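Local coordinates for protein naphthalene dioxygenase large subunit (Rhodococcus sp., PDB 2B1X) that forms the large subunit of a Rieske-type dioxygenase, holding a [2Fe-2S] cluster and a separate iron(III) ion within one chain, at residues 322-327 with 336-341; 195-200 with 362-367. All coordinates share one frame; numbering follows the deposited sequence.

Overall arrangement
Both contacts belong to the catalytic domain and meet at one edge of its antiparallel sheet, their centres about 10 Å apart. Contact 1 pairs the two arms of the hairpin 318-330 and 333-343; contact 2 sets the neighbouring strand 188-199, outermost of that sheet within the chain, against the loop between helices 348-361 and 369-382. Strand 333-343 links them: Val-336 N lies 2.9 Å from Trp-197 O, a probable hydrogen bond. Neither contact holds a ligand of the iron(III) ion, which is bound by His-216, His-221 and Asp-372, yet the Arg-324 side chain comes within about 8 Å of the metal and Gly-363 within about 11 Å.

Contact 1 of 2, residues 322-327 with 336-341; sequences TLRLWH and VMSFFL
Strands 322-327 and 336-341 run antiparallel at 170°, their axes 4.6 Å apart at closest approach, with Leu-323/Phe-339 and Leu-325/Met-337 as hydrogen-bonded pairs and Arg-324/Ser-338 as a non-hydrogen-bonded pair between them. Phe-339 N gives a bond of 2.8 Å to Leu-323 O. Phe-339 O takes two donors from opposite faces of its carbonyl plane: Leu-323 N, and the hydroxyl OG1 of Thr-322 at 3.0 Å. With chi1 at 167°, Thr-322 turns OG1 away from its own N, over to the partner strand. Thr-322 OG1 also accepts a bond from Arg-324 NE at 2.9 Å, linking guanidinium to carbonyl. The arginine chain, bent at chi2 and chi3, folds back to make this bond; its NH2 adds a weak one to Ser-338 OG, while NH1 forms a salt bridge with Glu-369 and the serine hydroxyl also bonds Tyr-358. On the same face, both methyls of Val-336 lie 3.9 Å from Trp-326 CZ3. The opposite face, at Leu-323, Leu-325, Met-337 and Leu-341, is largely apolar: Leu-325 CB meets Met-337 CB at 4.1 Å, and the side chains of Leu-323 and Leu-341 cross at about a right angle, with CG of the first 3.9 Å from CD1 of the second. The faces thus differ, one mainly apolar there, the other threaded by a polar chain that holds the buried guanidinium, whose charge Glu-369 probably offsets.

Contact 2 of 2, residues 195-200 with 362-367; sequences QRWVID and FGISGG
Gln-195 extends beyond CG and reaches the turn with its amide, whereas Trp-197 places its CG between the backbone nitrogen and carbonyl carbon (chi1 75°), turning one face of the indole to Ile-364. OE1 of Gln-195 accepts Ile-364 N at 2.8 Å, with an N-H...O angle of 155° and the donor tilted from the amide carbonyl plane. The other end of the amide is held too: Gln-195 NE2 donates to a water 3.1 Å away, and the same water accepts from Ser-365 N at 3.0 Å. NE2 also binds Thr-65 O of a small subunit, so partners at both ends fix the rotation of the amide. Ile-364 supplies the apolar half. Its CG1 sits over one face of the Trp-197 indole, 3.6 Å from the centroid of the five-membered ring and close to the ring normal, a CH-pi contact; CD1 continues to Trp-197 CB at 3.5 Å. Gly-363 packs its CA against Gln-195 OE1 at 3.0 Å; a CB there would clash with that oxygen and the preceding carbonyl O, so the backbone angles call for glycine. Gly-366 N to Gly-363 O at 3.2 Å closes a type I beta turn. Strand 188-199 is outermost in the sheet within its chain, and a small subunit hydrogen-bonds its backbone at Arg-196 and Val-198, placing this contact at the large-small subunit interface of the catalytic domain.

Contact 1 of 2, residues 322-327 with 336-341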
ATOM      1  N   THR A 322       3.565 -32.041   7.740  1.00 12.18           N
ATOM      2  CA  THR A 322       2.981 -30.830   7.229  1.00 12.50           C
ATOM      3  C   THR A 322       3.088 -30.803   5.702  1.00 12.23           C
ATOM      4  O   THR A 322       4.112 -31.213   5.134  1.00 12.67           O
ATOM      5  CB  THR A 322       3.664 -29.549   7.862  1.00 11.82           C
ATOM      6  OG1 THR A 322       3.288 -28.392   7.120  1.00 12.78           O
ATOM      7  CG2 THR A 322       5.172 -29.564   7.678  1.00 10.66           C
ATOM      8  N   LEU A 323       2.010 -30.353   5.062  1.00 12.34           N
ATOM      9  CA  LEU A 323       1.994 -30.020   3.640  1.00 11.98           C
ATOM     10  C   LEU A 323       1.833 -28.512   3.571  1.00 11.61           C
ATOM     11  O   LEU A 323       1.115 -27.932   4.372  1.00 11.86           O
ATOM     12  CB  LEU A 323       0.790 -30.660   2.935  1.00 11.73           C
ATOM     13  CG  LEU A 323       0.591 -32.177   2.815  1.00 16.28           C
ATOM     14  CD1 LEU A 323      -0.200 -32.570   1.558  1.00 17.24           C
ATOM     15  CD2 LEU A 323       1.859 -33.060   3.019  1.00 16.50           C
ATOM     16  N   ARG A 324       2.470 -27.862   2.617  1.00 11.22           N
ATOM     17  CA  ARG A 324       2.297 -26.421   2.511  1.00 11.90           C
ATOM     18  C   ARG A 324       2.306 -25.995   1.038  1.00 11.75           C
ATOM     19  O   ARG A 324       3.015 -26.593   0.228  1.00 12.29           O
ATOM     20  CB  ARG A 324       3.403 -25.687   3.305  1.00 11.24           C
ATOM     21  CG  ARG A 324       4.823 -26.238   3.047  1.00 11.86           C
ATOM     22  CD  ARG A 324       5.301 -27.278   4.096  1.00 12.50           C
ATOM     23  NE  ARG A 324       4.952 -26.795   5.429  1.00 12.88           N
ATOM     24  CZ  ARG A 324       5.586 -25.805   6.051  1.00 13.77           C
ATOM     25  NH1 ARG A 324       6.677 -25.250   5.493  1.00 11.26           N
ATOM     26  NH2 ARG A 324       5.143 -25.397   7.236  1.00 12.20           N
ATOM     27  N   LEU A 325       1.499 -24.980   0.722  1.00 11.48           N
ATOM     28  CA  LEU A 325       1.529 -24.262  -0.533  1.00 11.36           C
ATOM     29  C   LEU A 325       2.345 -22.987  -0.450  1.00 11.72           C
ATOM     30  O   LEU A 325       2.220 -22.176   0.497  1.00 11.59           O
ATOM     31  CB  LEU A 325       0.113 -23.903  -0.974  1.00 11.19           C
ATOM     32  CG  LEU A 325      -0.715 -25.101  -1.495  1.00 12.30           C
ATOM     33  CD1 LEU A 325      -2.196 -24.763  -1.503  1.00 12.31           C
ATOM     34  CD2 LEU A 325      -0.209 -25.531  -2.911  1.00 10.33           C
ATOM     35  N   TRP A 326       3.184 -22.787  -1.454  1.00 11.02           N
ATOM     36  CA  TRP A 326       3.839 -21.505  -1.596  1.00 11.48           C
ATOM     37  C   TRP A 326       3.006 -20.821  -2.661  1.00 11.35           C
ATOM     38  O   TRP A 326       3.270 -20.958  -3.851  1.00 10.90           O
ATOM     39  CB  TRP A 326       5.315 -21.662  -2.010  1.00 11.10           C
ATOM     40  CG  TRP A 326       6.032 -22.692  -1.246  1.00 11.39           C
ATOM     41  CD1 TRP A 326       6.478 -23.932  -1.703  1.00 12.62           C
ATOM     42  CD2 TRP A 326       6.387 -22.624   0.141  1.00 10.36           C
ATOM     43  NE1 TRP A 326       7.095 -24.601  -0.676  1.00 11.10           N
ATOM     44  CE2 TRP A 326       7.075 -23.816   0.457  1.00 10.61           C
ATOM     45  CE3 TRP A 326       6.218 -21.648   1.153  1.00  8.62           C
ATOM     46  CZ2 TRP A 326       7.565 -24.088   1.738  1.00  8.79           C
ATOM     47  CZ3 TRP A 326       6.733 -21.923   2.442  1.00 12.06           C
ATOM     48  CH2 TRP A 326       7.397 -23.155   2.711  1.00 10.43           C
ATOM     49  N   HIS A 327       1.963 -20.121  -2.225  1.00 11.55           N
ATOM     50  CA  HIS A 327       1.026 -19.549  -3.194  1.00 12.91           C
ATOM     51  C   HIS A 327       1.540 -18.247  -3.851  1.00 12.62           C
ATOM     52  O   HIS A 327       1.805 -17.280  -3.161  1.00 14.26           O
ATOM     53  CB  HIS A 327      -0.368 -19.340  -2.582  1.00 13.27           C
ATOM     54  CG  HIS A 327      -1.365 -18.920  -3.593  1.00 14.30           C
ATOM     55  ND1 HIS A 327      -1.958 -17.672  -3.574  1.00 16.48           N
ATOM     56  CD2 HIS A 327      -1.805 -19.539  -4.713  1.00  9.53           C
ATOM     57  CE1 HIS A 327      -2.760 -17.561  -4.618  1.00 13.11           C
ATOM     58  NE2 HIS A 327      -2.662 -18.667  -5.337  1.00 13.55           N
ATOM     59  N   VAL A 336       1.743 -18.241   2.206  1.00 10.43           N
ATOM     60  CA  VAL A 336       1.970 -19.606   2.640  1.00 10.92           C
ATOM     61  C   VAL A 336       0.630 -20.130   3.136  1.00 10.71           C
ATOM     62  O   VAL A 336      -0.124 -19.383   3.777  1.00 10.10           O
ATOM     63  CB  VAL A 336       3.008 -19.716   3.766  1.00 10.23           C
ATOM     64  CG1 VAL A 336       3.292 -21.228   4.125  1.00 10.18           C
ATOM     65  CG2 VAL A 336       4.307 -18.997   3.393  1.00 10.02           C
ATOM     66  N   MET A 337       0.307 -21.363   2.753  1.00 10.37           N
ATOM     67  CA  MET A 337      -0.805 -22.128   3.386  1.00 10.78           C
ATOM     68  C   MET A 337      -0.198 -23.374   3.995  1.00 10.93           C
ATOM     69  O   MET A 337       0.164 -24.292   3.256  1.00 11.76           O
ATOM     70  CB  MET A 337      -1.897 -22.488   2.365  1.00  9.96           C
ATOM     71  CG  MET A 337      -2.281 -21.239   1.490  1.00 12.62           C
ATOM     72  SD  MET A 337      -3.877 -21.417   0.705  1.00 19.44           S
ATOM     73  CE  MET A 337      -3.891 -19.943  -0.385  1.00 16.39           C
ATOM     74  N   SER A 338      -0.108 -23.425   5.330  1.00 11.54           N
ATOM     75  CA  SER A 338       0.568 -24.530   6.009  1.00 11.41           C
ATOM     76  C   SER A 338      -0.431 -25.433   6.744  1.00 11.14           C
ATOM     77  O   SER A 338      -1.135 -24.996   7.650  1.00 10.34           O
ATOM     78  CB  SER A 338       1.614 -24.011   6.991  1.00 11.75           C
ATOM     79  OG  SER A 338       2.261 -25.116   7.593  1.00 12.79           O
ATOM     80  N   PHE A 339      -0.502 -26.678   6.297  1.00 10.47           N
ATOM     81  CA  PHE A 339      -1.467 -27.658   6.822  1.00 11.12           C
ATOM     82  C   PHE A 339      -0.755 -28.610   7.765  1.00 10.51           C
ATOM     83  O   PHE A 339       0.370 -29.033   7.490  1.00 10.81           O
ATOM     84  CB  PHE A 339      -2.042 -28.482   5.663  1.00 10.50           C
ATOM     85  CG  PHE A 339      -2.773 -27.682   4.602  1.00 11.55           C
ATOM     86  CD1 PHE A 339      -2.082 -27.014   3.584  1.00 12.44           C
ATOM     87  CD2 PHE A 339      -4.180 -27.665   4.583  1.00  9.79           C
ATOM     88  CE1 PHE A 339      -2.774 -26.297   2.573  1.00 11.29           C
ATOM     89  CE2 PHE A 339      -4.889 -26.999   3.588  1.00 10.71           C
ATOM     90  CZ  PHE A 339      -4.195 -26.287   2.574  1.00 12.66           C
ATOM     91  N   PHE A 340      -1.393 -28.943   8.879  1.00 11.21           N
ATOM     92  CA  PHE A 340      -0.912 -30.023   9.748  1.00 10.46           C
ATOM     93  C   PHE A 340      -1.805 -31.237   9.538  1.00 10.68           C
ATOM     94  O   PHE A 340      -3.038 -31.111   9.548  1.00 10.29           O
ATOM     95  CB  PHE A 340      -0.932 -29.588  11.221  1.00 11.17           C
ATOM     96  CG  PHE A 340      -0.751 -30.734  12.202  1.00 10.75           C
ATOM     97  CD1 PHE A 340       0.511 -31.297  12.404  1.00 10.40           C
ATOM     98  CD2 PHE A 340      -1.835 -31.262  12.872  1.00 10.86           C
ATOM     99  CE1 PHE A 340       0.701 -32.360  13.293  1.00 10.77           C
ATOM    100  CE2 PHE A 340      -1.674 -32.353  13.778  1.00 11.27           C
ATOM    101  CZ  PHE A 340      -0.396 -32.895  13.981  1.00  9.04           C
ATOM    102  N   LEU A 341      -1.192 -32.417   9.346  1.00 10.73           N
ATOM    103  CA  LEU A 341      -1.958 -33.638   9.116  1.00 11.39           C
ATOM    104  C   LEU A 341      -1.533 -34.725  10.077  1.00 11.49           C
ATOM    105  O   LEU A 341      -0.392 -34.756  10.509  1.00 12.02           O
ATOM    106  CB  LEU A 341      -1.795 -34.144   7.681  1.00 10.51           C
ATOM    107  CG  LEU A 341      -2.333 -33.246   6.539  1.00 11.82           C
ATOM    108  CD1 LEU A 341      -1.335 -32.236   6.171  1.00  9.01           C
ATOM    109  CD2 LEU A 341      -2.697 -34.107   5.318  1.00 10.56           C
TER

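Contact 2 of 2, residues 195-200 with 362-367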
ATOM      1  N   GLN A 195      -2.840 -22.574   8.398  1.00 11.15           N
ATOM      2  CA  GLN A 195      -2.375 -21.212   8.687  1.00 11.07           C
ATOM      3  C   GLN A 195      -2.122 -20.568   7.346  1.00 11.08           C
ATOM      4  O   GLN A 195      -1.473 -21.177   6.487  1.00 11.82           O
ATOM      5  CB  GLN A 195      -1.028 -21.257   9.429  1.00 11.33           C
ATOM      6  CG  GLN A 195      -1.030 -21.922  10.800  1.00  9.75           C
ATOM      7  CD  GLN A 195       0.398 -21.992  11.380  1.00 12.22           C
ATOM      8  OE1 GLN A 195       1.372 -21.736  10.658  1.00 15.25           O
ATOM      9  NE2 GLN A 195       0.521 -22.362  12.635  1.00  8.85           N
ATOM     10  N   ARG A 196      -2.602 -19.344   7.168  1.00 10.48           N
ATOM     11  CA  ARG A 196      -2.358 -18.567   5.952  1.00 10.16           C
ATOM     12  C   ARG A 196      -1.794 -17.189   6.273  1.00  9.77           C
ATOM     13  O   ARG A 196      -2.378 -16.418   7.035  1.00 10.29           O
ATOM     14  CB  ARG A 196      -3.649 -18.438   5.160  1.00 10.67           C
ATOM     15  CG  ARG A 196      -4.207 -19.816   4.706  1.00  9.61           C
ATOM     16  CD  ARG A 196      -5.567 -19.745   4.053  1.00 12.04           C
ATOM     17  NE  ARG A 196      -5.620 -18.749   2.968  1.00 12.17           N
ATOM     18  CZ  ARG A 196      -6.699 -18.484   2.219  1.00 11.68           C
ATOM     19  NH1 ARG A 196      -7.862 -19.111   2.439  1.00 12.55           N
ATOM     20  NH2 ARG A 196      -6.629 -17.552   1.267  1.00  7.97           N
ATOM     21  N   TRP A 197      -0.635 -16.876   5.722  1.00  9.63           N
ATOM     22  CA  TRP A 197      -0.042 -15.559   5.977  1.00  9.81           C
ATOM     23  C   TRP A 197       0.806 -15.185   4.769  1.00 10.46           C
ATOM     24  O   TRP A 197       1.140 -16.070   3.958  1.00 10.21           O
ATOM     25  CB  TRP A 197       0.755 -15.544   7.306  1.00  9.24           C
ATOM     26  CG  TRP A 197       2.118 -16.242   7.264  1.00  8.86           C
ATOM     27  CD1 TRP A 197       3.355 -15.638   7.160  1.00  9.03           C
ATOM     28  CD2 TRP A 197       2.379 -17.651   7.345  1.00  9.56           C
ATOM     29  NE1 TRP A 197       4.354 -16.585   7.173  1.00  8.64           N
ATOM     30  CE2 TRP A 197       3.785 -17.828   7.264  1.00 10.73           C
ATOM     31  CE3 TRP A 197       1.573 -18.786   7.444  1.00 10.21           C
ATOM     32  CZ2 TRP A 197       4.399 -19.098   7.315  1.00 11.80           C
ATOM     33  CZ3 TRP A 197       2.195 -20.059   7.501  1.00 12.24           C
ATOM     34  CH2 TRP A 197       3.578 -20.187   7.436  1.00 11.94           C
ATOM     35  N   VAL A 198       1.160 -13.901   4.676  1.00 10.48           N
ATOM     36  CA  VAL A 198       1.874 -13.323   3.529  1.00 10.90           C
ATOM     37  C   VAL A 198       3.365 -13.075   3.815  1.00 11.34           C
ATOM     38  O   VAL A 198       3.710 -12.477   4.829  1.00 11.06           O
ATOM     39  CB  VAL A 198       1.201 -12.008   3.119  1.00 11.56           C
ATOM     40  CG1 VAL A 198       2.001 -11.275   2.009  1.00 14.31           C
ATOM     41  CG2 VAL A 198      -0.237 -12.289   2.683  1.00 11.99           C
ATOM     42  N   ILE A 199       4.241 -13.557   2.930  1.00 11.16           N
ATOM     43  CA  ILE A 199       5.684 -13.361   3.076  1.00 11.17           C
ATOM     44  C   ILE A 199       6.075 -12.573   1.819  1.00 11.54           C
ATOM     45  O   ILE A 199       5.705 -12.960   0.706  1.00 11.03           O
ATOM     46  CB  ILE A 199       6.477 -14.725   3.156  1.00 11.37           C
ATOM     47  CG1 ILE A 199       6.133 -15.532   4.425  1.00  9.74           C
ATOM     48  CG2 ILE A 199       7.998 -14.468   3.179  1.00 10.82           C
ATOM     49  CD1 ILE A 199       6.872 -16.922   4.465  1.00 13.15           C
ATOM     50  N   ASP A 200       6.819 -11.480   1.990  1.00 11.68           N
ATOM     51  CA  ASP A 200       7.338 -10.725   0.855  1.00 11.59           C
ATOM     52  C   ASP A 200       8.555 -11.436   0.226  1.00 11.36           C
ATOM     53  O   ASP A 200       9.670 -10.912   0.256  1.00 10.65           O
ATOM     54  CB  ASP A 200       7.627  -9.256   1.257  1.00 12.21           C
ATOM     55  CG  ASP A 200       8.354  -9.129   2.623  1.00 16.05           C
ATOM     56  OD1 ASP A 200       8.279 -10.068   3.465  1.00 15.12           O
ATOM     57  OD2 ASP A 200       9.020  -8.100   2.924  1.00 19.12           O
ATOM     58  N   PHE A 362       7.550 -25.304  12.984  1.00 12.53           N
ATOM     59  CA  PHE A 362       7.161 -24.825  11.672  1.00 12.22           C
ATOM     60  C   PHE A 362       5.842 -24.031  11.723  1.00 12.07           C
ATOM     61  O   PHE A 362       5.273 -23.832  12.792  1.00 13.48           O
ATOM     62  CB  PHE A 362       7.166 -25.981  10.636  1.00 11.30           C
ATOM     63  CG  PHE A 362       8.561 -26.399  10.254  1.00 13.20           C
ATOM     64  CD1 PHE A 362       9.304 -27.235  11.089  1.00  9.96           C
ATOM     65  CD2 PHE A 362       9.164 -25.889   9.114  1.00 13.21           C
ATOM     66  CE1 PHE A 362      10.631 -27.566  10.769  1.00 13.01           C
ATOM     67  CE2 PHE A 362      10.504 -26.227   8.764  1.00 15.38           C
ATOM     68  CZ  PHE A 362      11.234 -27.061   9.616  1.00 13.42           C
ATOM     69  N   GLY A 363       5.379 -23.542  10.585  1.00 11.36           N
ATOM     70  CA  GLY A 363       4.267 -22.608  10.620  1.00 11.93           C
ATOM     71  C   GLY A 363       4.683 -21.174  10.972  1.00 12.00           C
ATOM     72  O   GLY A 363       5.873 -20.852  11.106  1.00 11.71           O
ATOM     73  N   ILE A 364       3.682 -20.309  11.107  1.00 11.38           N
ATOM     74  CA  ILE A 364       3.879 -18.849  11.198  1.00 11.17           C
ATOM     75  C   ILE A 364       4.668 -18.396  12.434  1.00 11.80           C
ATOM     76  O   ILE A 364       5.356 -17.369  12.412  1.00 11.37           O
ATOM     77  CB  ILE A 364       2.477 -18.180  11.148  1.00 11.27           C
ATOM     78  CG1 ILE A 364       2.563 -16.699  10.759  1.00 11.06           C
ATOM     79  CG2 ILE A 364       1.741 -18.362  12.483  1.00 10.76           C
ATOM     80  CD1 ILE A 364       1.238 -16.029  10.703  1.00  9.63           C
ATOM     81  N   SER A 365       4.543 -19.141  13.535  1.00 11.07           N
ATOM     82  CA  SER A 365       5.264 -18.784  14.738  1.00 12.14           C
ATOM     83  C   SER A 365       6.402 -19.783  15.074  1.00 11.55           C
ATOM     84  O   SER A 365       7.071 -19.641  16.082  1.00 12.20           O
ATOM     85  CB  SER A 365       4.294 -18.632  15.931  1.00 12.56           C
ATOM     86  OG  SER A 365       3.777 -19.901  16.329  1.00 12.34           O
ATOM     87  N   GLY A 366       6.626 -20.764  14.215  1.00 10.79           N
ATOM     88  CA  GLY A 366       7.627 -21.785  14.477  1.00 11.76           C
ATOM     89  C   GLY A 366       9.047 -21.234  14.565  1.00 11.70           C
ATOM     90  O   GLY A 366       9.402 -20.368  13.781  1.00 11.30           O
ATOM     91  N   GLY A 367       9.840 -21.754  15.495  1.00 10.26           N
ATOM     92  CA  GLY A 367      11.223 -21.328  15.688  1.00 11.29           C
ATOM     93  C   GLY A 367      12.160 -21.642  14.534  1.00 12.18           C
ATOM     94  O   GLY A 367      13.207 -20.953  14.377  1.00 12.70           O
TER
HETATM   95  O   HOH W   1       3.378 -21.916  13.779  1.00 25.82           O